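Local coordinates for siderophore-interacting protein (Aeromonas hydrophila, PDB 6K2L), which probably uses its bound FAD to reduce ferric iron held by siderophores, so that the metal is released inside the cell, at residues H17-D20 with R26-C29; A100-G103 with A108-F111; Y248-H251 with A257-H260. The protein carries 1 engineered substitution. One frame throughout, in Å; residues are numbered along the deposited sequence.

Interaction 1 (H17-D20 with R26-C29)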
# COMPACT_ATOMS: atom_id res chain seq x y z
N HIS A 17 -10.67 7.97 16.01
CA HIS A 17 -9.68 8.46 16.95
C HIS A 17 -8.68 9.36 16.25
O HIS A 17 -8.52 9.32 15.03
CB HIS A 17 -8.94 7.33 17.65
CG HIS A 17 -8.32 6.34 16.71
ND1 HIS A 17 -7.12 6.58 16.06
CD2 HIS A 17 -8.73 5.11 16.31
CE1 HIS A 17 -6.82 5.54 15.31
NE2 HIS A 17 -7.77 4.63 15.44
N ILE A 18 -7.98 10.14 17.06
CA ILE A 18 -7.10 11.21 16.63
C ILE A 18 -5.75 10.97 17.30
O ILE A 18 -5.67 10.38 18.37
CB ILE A 18 -7.67 12.58 17.02
CG1 ILE A 18 -9.10 12.72 16.49
CG2 ILE A 18 -6.83 13.71 16.50
CD1 ILE A 18 -10.12 12.88 17.58
N GLN A 19 -4.69 11.44 16.65
CA GLN A 19 -3.35 11.14 17.14
C GLN A 19 -2.40 12.19 16.59
O GLN A 19 -2.46 12.55 15.41
CB GLN A 19 -2.94 9.73 16.70
CG GLN A 19 -1.45 9.52 16.71
CD GLN A 19 -1.07 8.08 16.47
OE1 GLN A 19 -1.63 7.41 15.59
NE2 GLN A 19 -0.11 7.57 17.26
N ASP A 20 -1.52 12.69 17.43
CA ASP A 20 -0.54 13.68 16.97
C ASP A 20 0.80 12.96 16.77
O ASP A 20 1.51 12.70 17.73
CB ASP A 20 -0.45 14.84 17.95
CG ASP A 20 -1.54 15.89 17.72
OD1 ASP A 20 -2.45 15.64 16.89
OD2 ASP A 20 -1.48 16.96 18.37
N ARG A 26 -1.40 15.84 12.40
CA ARG A 26 -2.45 15.19 13.18
C ARG A 26 -3.11 14.11 12.34
O ARG A 26 -3.70 14.41 11.30
CB ARG A 26 -3.47 16.23 13.65
CG ARG A 26 -4.57 15.64 14.51
CD ARG A 26 -5.41 16.73 15.15
NE ARG A 26 -4.76 17.18 16.37
CZ ARG A 26 -4.90 18.39 16.90
NH1 ARG A 26 -5.70 19.28 16.32
NH2 ARG A 26 -4.25 18.70 18.01
N ARG A 27 -2.99 12.86 12.76
CA ARG A 27 -3.53 11.71 12.05
C ARG A 27 -4.95 11.45 12.55
O ARG A 27 -5.14 11.02 13.70
CB ARG A 27 -2.67 10.47 12.26
CG ARG A 27 -3.29 9.17 11.72
CD ARG A 27 -2.21 8.12 11.37
NE ARG A 27 -1.07 8.76 10.72
CZ ARG A 27 0.20 8.41 10.87
NH1 ARG A 27 0.53 7.38 11.65
NH2 ARG A 27 1.15 9.11 10.23
N ILE A 28 -5.93 11.70 11.69
CA ILE A 28 -7.33 11.50 12.01
C ILE A 28 -7.78 10.22 11.33
O ILE A 28 -7.58 10.04 10.12
CB ILE A 28 -8.18 12.69 11.57
CG1 ILE A 28 -7.79 13.93 12.39
CG2 ILE A 28 -9.62 12.34 11.70
CD1 ILE A 28 -8.40 15.24 11.86
N CYS A 29 -8.31 9.29 12.11
CA CYS A 29 -8.71 7.99 11.61
C CYS A 29 -10.22 7.96 11.50
O CYS A 29 -10.93 8.17 12.48
CB CYS A 29 -8.22 6.88 12.53
SG CYS A 29 -9.01 5.32 12.12
O HOH W 1 -5.24 8.58 14.58

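Interaction 2 (A100-G103 with A108-F111). With FAD (flavin-adenine dinucleotide), chain C.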
# COMPACT_ATOMS: atom_id res chain seq x y z
N ALA A 100 -1.74 18.74 8.19
CA ALA A 100 -0.66 19.66 8.58
C ALA A 100 -1.28 20.84 9.34
O ALA A 100 -1.85 21.75 8.74
CB ALA A 100 0.13 20.15 7.37
N LEU A 101 -1.17 20.82 10.67
CA LEU A 101 -1.76 21.85 11.53
C LEU A 101 -1.13 23.22 11.26
O LEU A 101 0.07 23.33 11.02
CB LEU A 101 -1.58 21.47 13.01
CG LEU A 101 -2.33 20.25 13.58
CD1 LEU A 101 -2.21 20.15 15.09
CD2 LEU A 101 -3.82 20.21 13.15
N HIS A 102 -1.97 24.26 11.27
CA HIS A 102 -1.54 25.65 11.12
C HIS A 102 -2.59 26.55 11.77
O HIS A 102 -3.63 26.08 12.25
CB HIS A 102 -1.31 26.04 9.64
CG HIS A 102 -2.55 25.99 8.80
ND1 HIS A 102 -3.28 27.11 8.47
CD2 HIS A 102 -3.18 24.94 8.22
CE1 HIS A 102 -4.32 26.75 7.73
NE2 HIS A 102 -4.27 25.44 7.55
N GLY A 103 -2.31 27.85 11.76
CA GLY A 103 -3.23 28.80 12.36
C GLY A 103 -3.62 29.96 11.45
O GLY A 103 -3.98 31.03 11.94
N ALA A 108 -10.70 23.36 6.43
CA ALA A 108 -10.02 22.12 6.81
C ALA A 108 -9.20 22.29 8.08
O ALA A 108 -9.16 21.39 8.92
CB ALA A 108 -9.13 21.61 5.67
N SER A 109 -8.54 23.45 8.23
CA SER A 109 -7.83 23.74 9.48
C SER A 109 -8.77 23.72 10.66
O SER A 109 -8.41 23.20 11.73
CB SER A 109 -7.14 25.10 9.40
OG SER A 109 -6.39 25.34 10.59
N ARG A 110 -9.99 24.26 10.50
CA ARG A 110 -10.94 24.22 11.60
C ARG A 110 -11.37 22.80 11.91
O ARG A 110 -11.43 22.41 13.08
CB ARG A 110 -12.17 25.07 11.28
CG ARG A 110 -13.31 24.84 12.27
CD ARG A 110 -14.63 25.40 11.74
NE ARG A 110 -14.68 26.86 11.80
CZ ARG A 110 -15.71 27.57 11.35
NH1 ARG A 110 -16.75 26.94 10.82
NH2 ARG A 110 -15.71 28.91 11.45
N PHE A 111 -11.66 22.02 10.88
CA PHE A 111 -12.01 20.64 11.15
C PHE A 111 -10.89 19.92 11.91
O PHE A 111 -11.16 19.23 12.90
CB PHE A 111 -12.34 19.91 9.86
CG PHE A 111 -12.48 18.45 10.03
CD1 PHE A 111 -13.66 17.90 10.52
CD2 PHE A 111 -11.41 17.61 9.75
CE1 PHE A 111 -13.78 16.53 10.69
CE2 PHE A 111 -11.53 16.25 9.93
CZ PHE A 111 -12.71 15.71 10.40
PA FAD C . -7.15 27.29 3.33
O1A FAD C . -8.55 27.71 3.66
O2A FAD C . -6.94 26.67 1.94
O5B FAD C . -6.05 28.48 3.38
C5B FAD C . -5.99 29.41 4.49
C4B FAD C . -4.63 30.06 4.61
O4B FAD C . -3.70 29.16 5.26
C3B FAD C . -3.94 30.50 3.32
O3B FAD C . -3.20 31.70 3.54
C2B FAD C . -3.02 29.30 3.00
O2B FAD C . -1.85 29.62 2.25
C1B FAD C . -2.62 28.85 4.40
N9A FAD C . -2.41 27.43 4.50
C8A FAD C . -3.17 26.44 3.92
N7A FAD C . -2.78 25.22 4.20
C5A FAD C . -1.69 25.42 5.04
C6A FAD C . -0.82 24.53 5.70
N6A FAD C . -0.95 23.20 5.63
N1A FAD C . 0.17 25.06 6.45
C2A FAD C . 0.29 26.39 6.53
N3A FAD C . -0.48 27.33 5.96
C4A FAD C . -1.45 26.78 5.23
N1 FAD C . -2.61 19.07 3.11
C2 FAD C . -2.52 18.33 4.25
O2 FAD C . -2.47 18.86 5.37
N3 FAD C . -2.47 16.95 4.19
C4 FAD C . -2.50 16.19 3.04
O4 FAD C . -2.46 14.96 3.11
C4X FAD C . -2.61 16.98 1.82
N5 FAD C . -2.65 16.33 0.66
C5X FAD C . -2.74 17.08 -0.48
C6 FAD C . -2.77 16.42 -1.71
C7 FAD C . -2.83 17.13 -2.90
C7M FAD C . -2.88 16.37 -4.21
C8 FAD C . -2.91 18.53 -2.87
C8M FAD C . -3.03 19.34 -4.15
C9 FAD C . -2.91 19.20 -1.65
C9A FAD C . -2.81 18.49 -0.46
N10 FAD C . -2.76 19.14 0.79
C10 FAD C . -2.64 18.41 1.96
C1' FAD C . -2.79 20.61 0.86
C2' FAD C . -4.10 21.19 1.42
O2' FAD C . -5.18 21.05 0.49
C3' FAD C . -3.87 22.67 1.74
O3' FAD C . -3.04 22.76 2.90
C4' FAD C . -5.15 23.47 1.97
O4' FAD C . -4.88 24.85 1.68
C5' FAD C . -5.67 23.30 3.38
O5' FAD C . -6.95 23.93 3.49
P FAD C . -7.32 24.83 4.74
O1P FAD C . -8.85 24.99 4.69
O2P FAD C . -6.79 24.29 5.99
O3P FAD C . -6.64 26.23 4.40
O HOH W 2 -4.96 23.36 11.08

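Interaction 3 (Y248-H251 with A257-H260). With FAD (flavin-adenine dinucleotide), chain C.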
# COMPACT_ATOMS: atom_id res chain seq x y z
N TYR A 248 0.86 21.78 -3.59
CA TYR A 248 -0.25 21.42 -2.72
C TYR A 248 -0.97 22.65 -2.18
O TYR A 248 -2.17 22.58 -1.90
CB TYR A 248 0.23 20.53 -1.58
CG TYR A 248 0.40 19.06 -1.95
CD1 TYR A 248 0.47 18.66 -3.27
CD2 TYR A 248 0.51 18.08 -0.97
CE1 TYR A 248 0.62 17.34 -3.60
CE2 TYR A 248 0.66 16.76 -1.30
CZ TYR A 248 0.71 16.39 -2.61
OH TYR A 248 0.84 15.05 -2.96
N TRP A 249 -0.26 23.77 -2.04
CA TRP A 249 -0.82 25.03 -1.58
C TRP A 249 0.18 26.15 -1.87
O TRP A 249 1.27 25.92 -2.39
CB TRP A 249 -1.15 25.01 -0.09
CG TRP A 249 0.05 24.84 0.81
CD1 TRP A 249 0.85 23.74 0.92
CD2 TRP A 249 0.57 25.80 1.74
NE1 TRP A 249 1.84 23.95 1.86
CE2 TRP A 249 1.69 25.21 2.38
CE3 TRP A 249 0.21 27.11 2.10
CZ2 TRP A 249 2.44 25.88 3.35
CZ3 TRP A 249 0.96 27.77 3.06
CH2 TRP A 249 2.06 27.15 3.68
N ARG A 250 -0.21 27.37 -1.52
CA ARG A 250 0.62 28.54 -1.78
C ARG A 250 0.53 29.46 -0.57
O ARG A 250 -0.57 29.87 -0.19
CB ARG A 250 0.17 29.26 -3.04
CG ARG A 250 1.08 30.40 -3.41
CD ARG A 250 0.87 30.82 -4.85
NE ARG A 250 1.72 31.95 -5.24
CZ ARG A 250 1.60 32.60 -6.40
NH1 ARG A 250 0.67 32.23 -7.29
NH2 ARG A 250 2.41 33.62 -6.69
N HIS A 251 1.68 29.74 0.03
CA HIS A 251 1.79 30.63 1.18
C HIS A 251 0.99 31.92 0.96
O HIS A 251 1.22 32.64 -0.01
CB HIS A 251 3.26 30.95 1.42
CG HIS A 251 3.53 31.71 2.67
ND1 HIS A 251 2.69 31.69 3.76
CD2 HIS A 251 4.58 32.50 3.02
CE1 HIS A 251 3.19 32.44 4.72
NE2 HIS A 251 4.34 32.94 4.30
N ALA A 257 -8.66 31.14 -3.72
CA ALA A 257 -7.85 31.99 -4.57
C ALA A 257 -6.86 31.19 -5.41
O ALA A 257 -6.44 31.66 -6.48
CB ALA A 257 -7.09 33.02 -3.72
N TYR A 258 -6.48 30.00 -4.95
CA TYR A 258 -5.39 29.29 -5.58
C TYR A 258 -5.81 28.22 -6.58
O TYR A 258 -4.95 27.71 -7.29
CB TYR A 258 -4.51 28.62 -4.52
CG TYR A 258 -3.22 28.07 -5.08
CD1 TYR A 258 -2.36 28.87 -5.80
CD2 TYR A 258 -2.89 26.72 -4.92
CE1 TYR A 258 -1.19 28.37 -6.33
CE2 TYR A 258 -1.71 26.21 -5.44
CZ TYR A 258 -0.87 27.04 -6.15
OH TYR A 258 0.31 26.58 -6.68
N HIS A 259 -7.08 27.82 -6.60
CA HIS A 259 -7.45 26.62 -7.34
C HIS A 259 -7.01 26.71 -8.80
O HIS A 259 -6.32 25.82 -9.33
CB HIS A 259 -8.96 26.39 -7.20
CG HIS A 259 -9.49 25.25 -8.02
ND1 HIS A 259 -9.33 23.93 -7.65
CD2 HIS A 259 -10.19 25.23 -9.19
CE1 HIS A 259 -9.90 23.15 -8.55
NE2 HIS A 259 -10.43 23.91 -9.50
N HIS A 260 -7.32 27.82 -9.45
CA HIS A 260 -7.01 27.91 -10.87
C HIS A 260 -5.57 28.34 -11.14
O HIS A 260 -5.01 27.92 -12.17
CB HIS A 260 -8.03 28.84 -11.54
CG HIS A 260 -9.35 28.17 -11.77
ND1 HIS A 260 -10.48 28.48 -11.04
CD2 HIS A 260 -9.70 27.15 -12.60
CE1 HIS A 260 -11.47 27.70 -11.42
NE2 HIS A 260 -11.03 26.88 -12.37
PA FAD C . -7.15 27.29 3.33
O1A FAD C . -8.55 27.71 3.66
O2A FAD C . -6.94 26.67 1.94
O5B FAD C . -6.05 28.48 3.38
C5B FAD C . -5.99 29.41 4.49
C4B FAD C . -4.63 30.06 4.61
O4B FAD C . -3.70 29.16 5.26
C3B FAD C . -3.94 30.50 3.32
O3B FAD C . -3.20 31.70 3.54
C2B FAD C . -3.02 29.30 3.00
O2B FAD C . -1.85 29.62 2.25
C1B FAD C . -2.62 28.85 4.40
N9A FAD C . -2.41 27.43 4.50
C8A FAD C . -3.17 26.44 3.92
N7A FAD C . -2.78 25.22 4.20
C5A FAD C . -1.69 25.42 5.04
C6A FAD C . -0.82 24.53 5.70
N6A FAD C . -0.95 23.20 5.63
N1A FAD C . 0.17 25.06 6.45
C2A FAD C . 0.29 26.39 6.53
N3A FAD C . -0.48 27.33 5.96
C4A FAD C . -1.45 26.78 5.23
N1 FAD C . -2.61 19.07 3.11
C2 FAD C . -2.52 18.33 4.25
O2 FAD C . -2.47 18.86 5.37
N3 FAD C . -2.47 16.95 4.19
C4 FAD C . -2.50 16.19 3.04
O4 FAD C . -2.46 14.96 3.11
C4X FAD C . -2.61 16.98 1.82
N5 FAD C . -2.65 16.33 0.66
C5X FAD C . -2.74 17.08 -0.48
C6 FAD C . -2.77 16.42 -1.71
C7 FAD C . -2.83 17.13 -2.90
C7M FAD C . -2.88 16.37 -4.21
C8 FAD C . -2.91 18.53 -2.87
C8M FAD C . -3.03 19.34 -4.15
C9 FAD C . -2.91 19.20 -1.65
C9A FAD C . -2.81 18.49 -0.46
N10 FAD C . -2.76 19.14 0.79
C10 FAD C . -2.64 18.41 1.96
C1' FAD C . -2.79 20.61 0.86
C2' FAD C . -4.10 21.19 1.42
O2' FAD C . -5.18 21.05 0.49
C3' FAD C . -3.87 22.67 1.74
O3' FAD C . -3.04 22.76 2.90
C4' FAD C . -5.15 23.47 1.97
O4' FAD C . -4.88 24.85 1.68
C5' FAD C . -5.67 23.30 3.38
O5' FAD C . -6.95 23.93 3.49
P FAD C . -7.32 24.83 4.74
O1P FAD C . -8.85 24.99 4.69
O2P FAD C . -6.79 24.29 5.99
O3P FAD C . -6.64 26.23 4.40

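Interaction 1 (H17-D20 with R26-C29)
Arg26 reaches across to Asp20 side-on, NE meeting OD1 at 2.8 Å and NH2 meeting OD2 at 3.3 Å. Each carboxylate oxygen offers its syn lone pair, and the carboxylate and guanidinium planes lie 17° apart, although the oxygens are tilted somewhat out of the guanidinium plane. The two bonds of this salt bridge limit rotation of the guanidinium, whose NH1 turns to Ala112 O in the helix 107-114. The arginine stem is packed as well: Ile18 CG2 lies against Arg26 CG at 3.6 Å and touches CD, while Ile28 fills the same face and meets Phe99 of strand 94-100. These contacts belong to the hairpin of strands 11-20 and 25-31, two neighbours in the six-stranded antiparallel barrel of the FAD-binding domain. Its ladder is carried by Cys29 N to His17 O at 2.9 Å and Arg27 N to Gln19 O at 2.7 Å, whereas Gln19 N to Arg27 O is weak. On the other face, the close packing between the two strands is at the His17-Cys29 end, where Cys29 CB sits over the His17 ring, 3.7 Å from its centroid, in a CH-pi contact. His17 CG stands between the backbone N and the carbonyl carbon (chi1 54°), which brings the ring back over the partner strand. Beside it a water donates to Arg27 O and is hydrogen-bonded to His17 ND1. Farther along, the packing is looser: the exposed Gln19 brings OE1 no nearer than 4.3 Å to Arg27 CD, and the arginine head turns instead to a salt bridge with Asp98.

Interaction 2 (A100-G103 with A108-F111)
His102 and Ser109 make a small van der Waals contact, backed by one water, where the loop after strand 94-100 folds against the first turns of helix 107-114. Ser109 CB approaches His102 NE2 to 3.4 Å, and its OG lies over the ring face toward the rim. The opposite face is given to the adenine of FAD, with C4A 3.6 Å above the ring plane and over its centre, so the imidazole is held between cofactor and helix. In the ring plane, NE2 donates to FAD O2P at 3.2 Å with a fairly straight bond (161°), while ND1 is hydrogen-bonded to Asp104 N; together these fix the rotation of the ring. In this antiparallel barrel of the FAD-binding domain, the strand-loop-helix unit presents backbone amides at the start of helix 107-114 to the pyrophosphate, as in ferredoxin-NADP+ reductase-like flavoproteins. Ala108 N donates to O1P at 3.0 Å; this end of the helix would probably favour the negative phosphate electrostatically. Each segment gives O2P one donor, the one from Ser109 N weak. Upstream, Ala100 N makes a nearly linear bond of 2.9 Å to FAD O2, so the strand end and the loop after it serve the flavin and the phosphate in turn. With chi1 at -177°, Ser109 points OG from the phosphate toward the loop, where it donates to a water, which also accepts from His102 N at 3.1 Å.

Interaction 3 (Y248-H251 with A257-H260)
Arg250 lays the start of its side chain over the ring of Tyr258, a residue of the C-terminal helix 255-266. CB comes down on one ring face, 3.8 Å from the centroid and 17° off the normal, a clear CH-pi contact centred toward the CD1 and CE1 side. CG stands anti to the backbone N (chi1 -175°) and the chain stays extended to NE, a course that takes it out past the CD1-CE1 rim, so that CB sits over the face and CD touches the rim, meeting CE1 at 3.5 Å. Beyond the ring, NE has a long, weak ion pair with Glu222 OE1, and the guanidinium stands steeply to the tyrosine, the planes 79° apart, with CE1 near its edge. Tyr258 OH is hydrogen-bonded to OE2 of the same Glu222. Near the CE2 part of the rim, on the same side of the ring plane as Arg250 CB, Trp249 C approaches obliquely to 4.0 Å. This contact backs the loop after strand 243-245, whose inner surface cradles the cofactor. Tyr248 faces the dimethylbenzene end of the flavin, with C7 3.4 Å above its ring plane, and Trp249 lies over the adenine while its NE1 is hydrogen-bonded to Asp144. Arg250 itself contributes its carbonyl: FAD O2B donates to Arg250 O at 2.8 Å. The arginine is therefore divided by chemistry, its backbone accepting a bond from the ribose while its methylenes hold to the helix by dispersion and CH-pi attraction; Glu222 probably steers the guanidinium only weakly.

In the fold
From the N terminus the three contacts follow one another in series, none enclosing or crossing another. Interaction 1 closes the hairpin turn between strands 11-20 and 25-31. Interaction 2 closes the loop leading from strand 94-100 into helix 107-114, and it touches the hairpin directly: Arg26 CZ packs on Leu101 CD1 at 3.7 Å, and Ile28 CD1 on Phe111 CE2 at 3.8 Å. Interaction 3 closes the loop between strand 243-245 of the parallel sheet and the C-terminal helix. Its nearest atoms are about 7 Å from those of interaction 2, and FAD spans the gap, with the adenine between His102 and Trp249, joining barrel domain and parallel-sheet domain.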